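Local coordinates for protein GCN5-related N-acetyltransferase (Exiguobacterium sibiricum 255-15, PDB 3GY9) that binds coenzyme A and probably transfers an acyl group from acyl-CoA to an acceptor that is not known, at residues V82-L85 / P86-S90; A96-E99 / K100-S103; H138-D141 / K142-A146; V53-S56 / T57-V61. All coordinates share one frame; numbering follows the deposited sequence. Where two conformers were deposited one is given.

Interaction 1: V82-L85 / P86-S90; sequences VYVL and PEARS. With COA (coenzyme A), chain B.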
loop_
_atom_site.group_PDB
_atom_site.type_symbol
_atom_site.label_atom_id
_atom_site.label_comp_id
_atom_site.label_asym_id
_atom_site.label_seq_id
_atom_site.Cartn_x
_atom_site.Cartn_y
_atom_site.Cartn_z
ATOM N N VAL A 82 0.596 3.833 0.232
ATOM C CA VAL A 82 1.116 3.246 1.458
ATOM C C VAL A 82 1.685 4.339 2.341
ATOM O O VAL A 82 2.572 5.075 1.934
ATOM C CB VAL A 82 2.240 2.237 1.142
ATOM C CG1 VAL A 82 2.943 1.810 2.426
ATOM C CG2 VAL A 82 1.670 1.047 0.392
ATOM N N TYR A 83 1.156 4.442 3.551
ATOM C CA TYR A 83 1.584 5.482 4.499
ATOM C C TYR A 83 1.351 4.994 5.921
ATOM O O TYR A 83 0.269 4.490 6.230
ATOM C CB TYR A 83 0.785 6.775 4.279
ATOM C CG TYR A 83 1.239 7.888 5.179
ATOM C CD1 TYR A 83 2.366 8.640 4.876
ATOM C CD2 TYR A 83 0.548 8.178 6.341
ATOM C CE1 TYR A 83 2.795 9.661 5.716
ATOM C CE2 TYR A 83 0.985 9.199 7.192
ATOM C CZ TYR A 83 2.101 9.924 6.878
ATOM O OH TYR A 83 2.544 10.941 7.704
ATOM N N VAL A 84 2.364 5.135 6.775
ATOM C CA VAL A 84 2.251 4.800 8.198
ATOM C C VAL A 84 2.444 6.091 8.979
ATOM O O VAL A 84 3.359 6.861 8.685
ATOM C CB VAL A 84 3.347 3.799 8.628
ATOM C CG1 VAL A 84 3.255 3.473 10.123
ATOM C CG2 VAL A 84 3.222 2.532 7.806
ATOM N N LEU A 85 1.574 6.334 9.964
ATOM C CA LEU A 85 1.703 7.522 10.825
ATOM C C LEU A 85 3.093 7.570 11.421
ATOM O O LEU A 85 3.619 6.543 11.861
ATOM C CB LEU A 85 0.690 7.513 11.981
ATOM C CG LEU A 85 -0.771 7.872 11.718
ATOM C CD1 LEU A 85 -1.535 7.723 13.021
ATOM C CD2 LEU A 85 -0.917 9.292 11.165
ATOM N N PRO A 86 3.717 8.769 11.427
ATOM C CA PRO A 86 5.082 8.864 11.938
ATOM C C PRO A 86 5.316 8.182 13.291
ATOM O O PRO A 86 6.288 7.439 13.448
ATOM C CB PRO A 86 5.322 10.379 12.017
ATOM C CG PRO A 86 4.489 10.919 10.916
ATOM C CD PRO A 86 3.246 10.085 10.922
ATOM N N GLU A 87 4.423 8.393 14.253
ATOM C CA GLU A 87 4.620 7.832 15.600
ATOM C C GLU A 87 4.471 6.306 15.659
ATOM O O GLU A 87 4.902 5.681 16.641
ATOM C CB GLU A 87 3.660 8.498 16.597
ATOM C CG GLU A 87 2.181 8.172 16.348
ATOM C CD GLU A 87 1.234 9.232 16.900
ATOM O OE1 GLU A 87 0.620 9.972 16.086
ATOM O OE2 GLU A 87 1.123 9.326 18.145
ATOM N N ALA A 88 3.916 5.712 14.598
ATOM C CA ALA A 88 3.667 4.269 14.535
ATOM C C ALA A 88 4.676 3.525 13.672
ATOM O O ALA A 88 4.567 2.311 13.525
ATOM C CB ALA A 88 2.269 3.987 14.040
ATOM N N ARG A 89 5.639 4.248 13.100
ATOM C CA ARG A 89 6.681 3.627 12.280
ATOM C C ARG A 89 7.659 2.811 13.117
ATOM O O ARG A 89 7.749 2.985 14.347
ATOM C CB ARG A 89 7.420 4.687 11.493
ATOM C CG ARG A 89 6.548 5.320 10.444
ATOM C CD ARG A 89 7.188 6.535 9.818
ATOM N NE ARG A 89 6.175 7.193 9.005
ATOM C CZ ARG A 89 6.246 8.438 8.555
ATOM N NH1 ARG A 89 7.292 9.212 8.800
ATOM N NH2 ARG A 89 5.224 8.905 7.842
ATOM N N SER A 90 8.353 1.902 12.443
ATOM C CA SER A 90 9.447 1.107 13.018
ATOM C C SER A 90 8.950 0.074 14.029
ATOM O O SER A 90 9.711 -0.323 14.924
ATOM C CB SER A 90 10.508 2.004 13.661
ATOM O OG SER A 90 10.970 2.980 12.755
HETATM N N1A COA B . 10.928 5.613 8.011
HETATM C C2A COA B . 11.223 4.983 6.816
HETATM N N3A COA B . 11.539 3.639 6.785
HETATM C C4A COA B . 11.554 2.934 7.943
HETATM C C5A COA B . 11.263 3.546 9.160
HETATM C C6A COA B . 10.947 4.900 9.189
HETATM N N6A COA B . 10.770 5.537 10.339
HETATM N N7A COA B . 11.364 2.598 10.124
HETATM C C8A COA B . 11.705 1.422 9.555
HETATM N N9A COA B . 11.834 1.627 8.203
HETATM C C1B COA B . 12.231 0.649 7.186
HETATM C C2B COA B . 13.444 -0.160 7.618
HETATM O O2B COA B . 14.249 -0.444 6.490
HETATM C C3B COA B . 12.842 -1.428 8.166
HETATM O O3B COA B . 13.685 -2.549 8.072
HETATM P P3B COA B . 14.288 -3.145 9.437
HETATM O O7A COA B . 15.143 -4.353 9.129
HETATM O O8A COA B . 15.097 -2.050 10.084
HETATM O O9A COA B . 13.172 -3.550 10.371
HETATM C C4B COA B . 11.631 -1.589 7.274
HETATM O O4B COA B . 11.176 -0.277 7.007
HETATM C C5B COA B . 10.531 -2.451 7.897
HETATM O O5B COA B . 10.131 -1.896 9.123
HETATM P P1A COA B . 8.577 -1.648 9.517
HETATM O O1A COA B . 7.712 -2.801 9.115
HETATM O O2A COA B . 8.604 -1.331 10.976
HETATM O O3A COA B . 8.299 -0.328 8.661
HETATM P P2A COA B . 7.221 0.822 8.937
HETATM O O4A COA B . 6.003 0.322 9.693
HETATM O O5A COA B . 7.915 2.016 9.482
HETATM O O6A COA B . 6.766 1.106 7.425
HETATM C CBP COA B . 7.168 2.792 5.724
HETATM C CCP COA B . 7.699 1.549 6.441
HETATM C CDP COA B . 5.908 2.418 4.950
HETATM C CEP COA B . 8.257 3.258 4.735
HETATM C CAP COA B . 6.838 3.888 6.757
HETATM O OAP COA B . 7.966 4.114 7.574
HETATM C C9P COA B . 6.453 5.173 6.079
HETATM O O9P COA B . 5.141 5.403 5.641
HETATM N N8P COA B . 7.446 6.042 5.924
HETATM C C7P COA B . 7.247 7.343 5.296
HETATM C C6P COA B . 8.470 7.757 4.475
HETATM C C5P COA B . 9.652 8.021 5.381
HETATM O O5P COA B . 9.653 7.601 6.551
HETATM N N4P COA B . 10.658 8.719 4.858
HETATM C C3P COA B . 11.954 8.794 5.498
HETATM C C2P COA B . 11.923 9.623 6.781
HETATM S S1P COA B . 11.283 11.305 6.583
#
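With CG set anti to the carbonyl carbon (chi1 -68°) and the chain extended from CG to NE, Arg89 runs back along Val84 and brings the edge of its guanidinium group up to the Tyr83 ring, itself swung anti to the backbone N (chi1 -177°). This is the pyrophosphate-binding loop of the GNAT fold, where strand 76-84 gives way to a short 3-10 turn ahead of helix 93-105. Arg89 holds one carbonyl side-on: NE and NH2 each donate to Val84 O, both at 2.9 Å. NH2 comes within 3.3 Å of Tyr83 CE1, with the ring and guanidinium planes nearly perpendicular at 87°. One carboxylate oxygen of Glu27, between helices 18-26 and 31-37, ties ring and guanidinium together, taking a salt bridge from that NH2 and a hydrogen bond from Tyr83 OH. Coenzyme A C7P lies over one guanidinium face and Pro86 CA over the opposite one, toward its rim. Ala88 N closes the turn, donating to Leu85 O at 2.9 Å. Coenzyme A is held on either side of it: Val84 N donates to O9P of the pantetheine arm at 3.0 Å, Ser90 N to pyrophosphate oxygen O5A, and Ser90 OG to adenine N7A at 2.7 Å.

Interaction 2: A96-E99 / K100-S103; sequences ALLE and KIMS
Ile101 and Leu97 meet one turn apart on helix 93-105, the helix of the beta-alpha-beta unit that links strands 76-84 and 111-114. Four i to i+4 backbone bonds tie the two halves: Lys100 N donates to Ala96 O, Ile101 N to Leu97 O, Met102 N to Leu98 O (the shortest, 2.8 Å) and Ser103 N to Glu99 O.

The apolar contacts follow the same spacing. Ile101 CD1 reaches Leu97 CG at 3.9 Å, the two side chains crossing at a slant, and stands 4.5 Å from Leu98 CD2. Met102, a selenomethionine label in place of methionine, has CG anti to the carbonyl carbon (chi1 -66°); this lays its chain back along the helix, with CG 3.0 Å from Leu98 O and SE 4.3 Å from Leu98 CB. Phe52 of strand 50-55 touches Leu97 and Ile101, while Ile79 of strand 76-84 receives Leu98 and Ile101.

Glu99 and Ser103, both exposed, keep their polar groups on the outer side. The helix is thus amphipathic: the amides of Lys100, Ile101, Met102 and Ser103 are satisfied within it, and its buried side is apolar, Leu97, Leu98 and Ile101 facing the sheet and Met102 facing Phe128 in a loop.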
loop_
_atom_site.group_PDB
_atom_site.type_symbol
_atom_site.label_atom_id
_atom_site.label_comp_id
_atom_site.label_asym_id
_atom_site.label_seq_id
_atom_site.Cartn_x
_atom_site.Cartn_y
_atom_site.Cartn_z
ATOM N N ALA A 96 3.750 -5.731 7.787
ATOM C CA ALA A 96 2.541 -6.548 7.819
ATOM C C ALA A 96 1.571 -6.125 6.722
ATOM O O ALA A 96 0.956 -6.959 6.069
ATOM C CB ALA A 96 1.859 -6.437 9.163
ATOM N N LEU A 97 1.456 -4.821 6.513
ATOM C CA LEU A 97 0.603 -4.292 5.464
ATOM C C LEU A 97 1.062 -4.754 4.067
ATOM O O LEU A 97 0.262 -5.266 3.282
ATOM C CB LEU A 97 0.604 -2.775 5.570
ATOM C CG LEU A 97 -0.173 -1.954 4.565
ATOM C CD1 LEU A 97 -1.672 -2.252 4.604
ATOM C CD2 LEU A 97 0.083 -0.465 4.833
ATOM N N LEU A 98 2.346 -4.574 3.758
ATOM C CA LEU A 98 2.861 -4.988 2.457
ATOM C C LEU A 98 2.763 -6.483 2.252
ATOM O O LEU A 98 2.439 -6.935 1.162
ATOM C CB LEU A 98 4.288 -4.521 2.257
ATOM C CG LEU A 98 4.444 -3.213 1.470
ATOM C CD1 LEU A 98 4.062 -3.429 -0.013
ATOM C CD2 LEU A 98 3.603 -2.100 2.057
ATOM N N GLU A 99 3.038 -7.265 3.283
ATOM C CA GLU A 99 2.959 -8.735 3.149
ATOM C C GLU A 99 1.537 -9.180 2.798
ATOM O O GLU A 99 1.356 -10.060 1.964
ATOM C CB GLU A 99 3.501 -9.459 4.392
ATOM C CG GLU A 99 5.012 -9.340 4.485
ATOM C CD GLU A 99 5.621 -10.054 5.670
ATOM O OE1 GLU A 99 4.882 -10.439 6.606
ATOM O OE2 GLU A 99 6.863 -10.206 5.659
ATOM N N LYS A 100 0.543 -8.528 3.390
ATOM C CA LYS A 100 -0.851 -8.813 3.076
ATOM C C LYS A 100 -1.194 -8.397 1.641
ATOM O O LYS A 100 -1.792 -9.171 0.881
ATOM C CB LYS A 100 -1.784 -8.119 4.074
ATOM C CG LYS A 100 -3.237 -8.529 3.938
ATOM C CD LYS A 100 -4.079 -7.950 5.063
ATOM C CE LYS A 100 -5.530 -8.367 4.947
ATOM N NZ LYS A 100 -5.783 -9.714 5.569
ATOM N N ILE A 101 -0.790 -7.181 1.285
ATOM C CA ILE A 101 -1.006 -6.663 -0.060
ATOM C C ILE A 101 -0.385 -7.573 -1.112
ATOM O O ILE A 101 -1.019 -7.924 -2.113
ATOM C CB ILE A 101 -0.410 -5.244 -0.190
ATOM C CG1 ILE A 101 -1.258 -4.239 0.608
ATOM C CG2 ILE A 101 -0.340 -4.822 -1.661
ATOM C CD1 ILE A 101 -0.617 -2.870 0.781
HETATM N N MSE A 102 0.867 -7.957 -0.902
HETATM C CA MSE A 102 1.611 -8.739 -1.897
HETATM C C MSE A 102 0.952 -10.098 -2.091
HETATM O O MSE A 102 0.729 -10.556 -3.212
HETATM C CB MSE A 102 3.072 -8.880 -1.471
HETATM C CG MSE A 102 3.758 -7.548 -1.478
HETATM SE SE MSE A 102 5.419 -7.571 -0.492
HETATM C CE MSE A 102 6.252 -8.419 -1.718
ATOM N N SER A 103 0.658 -10.753 -0.985
ATOM C CA SER A 103 0.088 -12.081 -1.058
ATOM C C SER A 103 -1.262 -12.080 -1.794
ATOM O O SER A 103 -1.528 -12.964 -2.630
ATOM C CB SER A 103 -0.007 -12.671 0.346
ATOM O OG SER A 103 -0.516 -13.981 0.310
#

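Interaction 3: H138-D141 / K142-A146; sequences HTLD and KTAFA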
loop_
_atom_site.group_PDB
_atom_site.type_symbol
_atom_site.label_atom_id
_atom_site.label_comp_id
_atom_site.label_asym_id
_atom_site.label_seq_id
_atom_site.Cartn_x
_atom_site.Cartn_y
_atom_site.Cartn_z
ATOM N N HIS A 138 10.079 0.675 -8.163
ATOM C CA HIS A 138 10.301 -0.689 -7.665
ATOM C C HIS A 138 9.370 -1.679 -8.336
ATOM O O HIS A 138 8.222 -1.351 -8.623
ATOM C CB HIS A 138 10.107 -0.762 -6.159
ATOM C CG HIS A 138 11.166 -0.050 -5.381
ATOM N ND1 HIS A 138 11.105 1.303 -5.116
ATOM C CD2 HIS A 138 12.322 -0.494 -4.829
ATOM C CE1 HIS A 138 12.168 1.656 -4.416
ATOM N NE2 HIS A 138 12.929 0.589 -4.239
ATOM N N THR A 139 9.876 -2.884 -8.582
ATOM C CA THR A 139 9.114 -3.921 -9.270
ATOM C C THR A 139 9.390 -5.299 -8.658
ATOM O O THR A 139 10.464 -5.542 -8.103
ATOM C CB THR A 139 9.447 -3.928 -10.788
ATOM O OG1 THR A 139 8.555 -4.809 -11.487
ATOM C CG2 THR A 139 10.894 -4.353 -11.048
ATOM N N LEU A 140 8.434 -6.210 -8.792
ATOM C CA LEU A 140 8.616 -7.577 -8.301
ATOM C C LEU A 140 7.768 -8.531 -9.124
ATOM O O LEU A 140 6.563 -8.321 -9.228
ATOM C CB LEU A 140 8.218 -7.664 -6.826
ATOM C CG LEU A 140 8.255 -9.045 -6.160
ATOM C CD1 LEU A 140 9.670 -9.592 -6.164
ATOM C CD2 LEU A 140 7.681 -8.964 -4.743
ATOM N N ASP A 141 8.386 -9.573 -9.669
ATOM C CA ASP A 141 7.663 -10.604 -10.422
ATOM C C ASP A 141 7.118 -11.685 -9.493
ATOM O O ASP A 141 7.749 -12.031 -8.501
ATOM C CB ASP A 141 8.588 -11.278 -11.440
ATOM C CG ASP A 141 8.974 -10.372 -12.587
ATOM O OD1 ASP A 141 8.230 -9.416 -12.899
ATOM O OD2 ASP A 141 10.030 -10.652 -13.193
ATOM N N LYS A 142 5.984 -12.274 -9.864
ATOM C CA LYS A 142 5.378 -13.321 -9.045
ATOM C C LYS A 142 6.316 -14.509 -8.876
ATOM O O LYS A 142 6.382 -15.095 -7.808
ATOM C CB LYS A 142 4.057 -13.800 -9.656
ATOM C CG LYS A 142 3.283 -14.765 -8.757
ATOM C CD LYS A 142 1.912 -15.141 -9.315
ATOM C CE LYS A 142 1.998 -15.997 -10.557
ATOM N NZ LYS A 142 0.701 -16.707 -10.833
ATOM N N THR A 143 7.041 -14.855 -9.930
ATOM C CA THR A 143 7.960 -15.989 -9.856
ATOM C C THR A 143 9.011 -15.755 -8.771
ATOM O O THR A 143 9.356 -16.674 -8.036
ATOM C CB THR A 143 8.625 -16.280 -11.210
ATOM O OG1 THR A 143 9.195 -15.081 -11.728
ATOM C CG2 THR A 143 7.604 -16.799 -12.207
ATOM N N ALA A 144 9.480 -14.517 -8.628
ATOM C CA ALA A 144 10.430 -14.179 -7.574
ATOM C C ALA A 144 9.767 -14.269 -6.202
ATOM O O ALA A 144 10.331 -14.823 -5.258
ATOM C CB ALA A 144 10.999 -12.794 -7.797
ATOM N N PHE A 145 8.563 -13.723 -6.107
ATOM C CA PHE A 145 7.771 -13.802 -4.885
ATOM C C PHE A 145 7.556 -15.262 -4.482
ATOM O O PHE A 145 7.689 -15.608 -3.303
ATOM C CB PHE A 145 6.423 -13.101 -5.119
ATOM C CG PHE A 145 5.458 -13.205 -3.971
ATOM C CD1 PHE A 145 5.576 -12.373 -2.870
ATOM C CD2 PHE A 145 4.415 -14.135 -3.993
ATOM C CE1 PHE A 145 4.675 -12.456 -1.811
ATOM C CE2 PHE A 145 3.518 -14.221 -2.934
ATOM C CZ PHE A 145 3.657 -13.382 -1.848
ATOM N N ALA A 146 7.216 -16.101 -5.455
ATOM C CA ALA A 146 6.928 -17.520 -5.211
ATOM C C ALA A 146 8.173 -18.242 -4.725
ATOM O O ALA A 146 8.090 -19.073 -3.826
ATOM C CB ALA A 146 6.404 -18.189 -6.465
#
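Leu140 CD1 rests on Ala144 CB at 3.8 Å, the closest side-chain meeting between the end of strand 138-141 and the first turn of the helix that follows it. The other branch of the leucine, CD2, lies 4.3 Å from Phe145 CB. Both contacts depend on CG standing anti to the backbone N (chi1 176°), which brings the fork of Leu140 round to the helix.

The backbone makes the join. Asp141 O accepts from Phe145 N at 3.0 Å in a nearly straight bond (169° at the hydrogen) that lies in the carbonyl plane, and a weak second bond comes from Ala144 N, also at 3.0 Å but much more bent. One carbonyl therefore starts the helix while its residue still finishes the strand. Ala146 N continues the pattern one residue on, donating to Lys142 O at 2.7 Å. Asp141 occupies the N-cap position, yet its carboxylate makes no capping bond; OD1 is taken instead by a salt bridge to Arg111 NE on the adjacent strand.

Further out, the strand is paired through its backbone, Leu140 with Leu112 on one side and Thr139 with Gln129 on the other, and the ring of Phe145 meets that of Phe106. The axes of segments 138-141 and 142-146, taken N to C, make an angle of 70°; the C-terminal helix 142-147 leaves the sheet beside helix 93-105, whose Met102 touches both Leu140 and Phe145.

Interaction 4: V53-S56 / T57-V61; sequences VALS and TTNQV. With SO4 (sulfate ion), chain C.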
loop_
_atom_site.group_PDB
_atom_site.type_symbol
_atom_site.label_atom_id
_atom_site.label_comp_id
_atom_site.label_asym_id
_atom_site.label_seq_id
_atom_site.Cartn_x
_atom_site.Cartn_y
_atom_site.Cartn_z
ATOM N N VAL A 53 -6.383 -0.805 5.849
ATOM C CA VAL A 53 -5.936 0.034 6.949
ATOM C C VAL A 53 -5.405 -0.834 8.075
ATOM O O VAL A 53 -5.896 -1.960 8.279
ATOM C CB VAL A 53 -7.058 0.943 7.538
ATOM C CG1 VAL A 53 -7.308 2.102 6.611
ATOM C CG2 VAL A 53 -8.314 0.155 7.836
ATOM N N ALA A 54 -4.429 -0.288 8.803
ATOM C CA ALA A 54 -3.929 -0.911 10.028
ATOM C C ALA A 54 -4.597 -0.176 11.180
ATOM O O ALA A 54 -4.525 1.044 11.254
ATOM C CB ALA A 54 -2.444 -0.780 10.125
ATOM N N LEU A 55 -5.266 -0.934 12.037
ATOM C CA LEU A 55 -5.952 -0.400 13.189
ATOM C C LEU A 55 -5.231 -0.778 14.459
ATOM O O LEU A 55 -4.861 -1.943 14.661
ATOM C CB LEU A 55 -7.368 -0.936 13.266
ATOM C CG LEU A 55 -8.278 -0.560 12.110
ATOM C CD1 LEU A 55 -9.622 -1.178 12.343
ATOM C CD2 LEU A 55 -8.436 0.942 11.952
ATOM N N SER A 56 -5.083 0.200 15.343
ATOM C CA SER A 56 -4.518 -0.041 16.660
ATOM C C SER A 56 -5.462 -0.846 17.555
ATOM O O SER A 56 -6.612 -1.095 17.208
ATOM C CB SER A 56 -4.205 1.282 17.345
ATOM O OG SER A 56 -5.389 1.862 17.890
ATOM N N THR A 57 -4.989 -1.209 18.743
ATOM C CA THR A 57 -5.817 -1.918 19.722
ATOM C C THR A 57 -6.971 -1.054 20.233
ATOM O O THR A 57 -7.904 -1.563 20.854
ATOM C CB THR A 57 -4.993 -2.409 20.918
ATOM O OG1 THR A 57 -4.309 -1.304 21.518
ATOM C CG2 THR A 57 -3.989 -3.472 20.467
ATOM N N THR A 58 -6.891 0.253 19.981
ATOM C CA THR A 58 -7.960 1.187 20.347
ATOM C C THR A 58 -8.697 1.711 19.115
ATOM O O THR A 58 -9.358 2.756 19.193
ATOM C CB THR A 58 -7.428 2.338 21.186
ATOM O OG1 THR A 58 -6.383 3.005 20.464
ATOM C CG2 THR A 58 -6.902 1.842 22.502
ATOM N N ASN A 59 -8.603 0.950 18.029
ATOM C CA ASN A 59 -9.283 1.169 16.752
ATOM C C ASN A 59 -9.049 2.512 16.104
ATOM O O ASN A 59 -9.910 3.087 15.415
ATOM C CB ASN A 59 -10.754 0.819 16.863
ATOM C CG ASN A 59 -10.970 -0.682 16.997
ATOM O OD1 ASN A 59 -10.201 -1.497 16.474
ATOM N ND2 ASN A 59 -12.018 -1.046 17.683
ATOM N N GLN A 60 -7.811 2.970 16.236
ATOM C CA GLN A 60 -7.369 4.160 15.529
ATOM C C GLN A 60 -6.586 3.730 14.296
ATOM O O GLN A 60 -5.881 2.717 14.323
ATOM C CB GLN A 60 -6.510 5.024 16.434
ATOM C CG GLN A 60 -7.270 5.559 17.603
ATOM C CD GLN A 60 -6.519 6.552 18.433
ATOM O OE1 GLN A 60 -5.393 6.298 18.856
ATOM N NE2 GLN A 60 -7.167 7.660 18.752
ATOM N N VAL A 61 -6.736 4.485 13.214
ATOM C CA VAL A 61 -6.053 4.176 11.954
ATOM C C VAL A 61 -4.584 4.568 12.091
ATOM O O VAL A 61 -4.266 5.746 12.345
ATOM C CB VAL A 61 -6.650 4.974 10.767
ATOM C CG1 VAL A 61 -5.791 4.792 9.509
ATOM C CG2 VAL A 61 -8.067 4.557 10.513
HETATM S S SO4 C . -10.212 8.122 16.412
HETATM O O1 SO4 C . -9.840 8.198 17.818
HETATM O O2 SO4 C . -10.654 6.770 16.102
HETATM O O3 SO4 C . -9.049 8.448 15.596
HETATM O O4 SO4 C . -11.293 9.057 16.121
HETATM O O HOH W 1 -3.962 3.935 18.796
#
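Ser56 OG is gripped by three partners: Thr58 N donates to it at 3.0 Å, Gln60 N at 3.1 Å, and a water molecule sits 2.7 Å from it. Its chi1 of 79° sets OG between the backbone N and the carbonyl carbon, facing the amides of Thr58 and Gln60. The bond from Gln60 N is the straighter of the two, 163° at the hydrogen against 143° for Thr58 N. The same water donates to Gln60 OE1, bridging the serine to the end of the glutamine. At the other end of that amide, Gln60 NE2 donates to O1 of a sulfate ion at 2.9 Å; the sulfate, probably from the crystallisation liquor, is also held by Asn16.

Ser56 contributes its backbone too. Its N donates to Gln60 O at 2.8 Å, with the donor in the carbonyl plane, and its O accepts from Asn59 N, which stands well above the plane of that carbonyl.

Next to the loop, on the strand side, Leu55 and Val61 form an antiparallel non-hydrogen-bonded pair. Leu55 CD2 touches Val61 CG2 at 3.9 Å, their side chains on the same face of the sheet, and Val53 CG1 approaches Val61 CG1. The whole is a 3:5 beta hairpin between strands 50-55 and 61-69: a type I turn from Ser56 to Asn59 with a G1 bulge, Asn59 taking the left-handed conformation.

In the fold
Along the chain the order is interaction 4, 1, 2, 3. Interactions 1, 3 and 4 all reach the central mixed sheet, while interaction 2 lies on helix 93-105 packed against it. Interactions 4 and 1 have centres about 12 Å apart and share that sheet, where strand 61-69 lies between strands 50-55 and 76-84. Val82 CG1 packs on Leu98 CD2, joining interaction 1 to interaction 2, whose centres are about 15 Å apart. Met102 and Ser103 carry the line on to Leu140 and Phe145 of interaction 3, the centres of interactions 2 and 3 being about 13 Å apart. Interactions 3 and 4, centres about 29 Å apart, lie on opposite sides of the chain's centre. Helix 93-105 thus connects the coenzyme A loop to the C-terminal strand and helix.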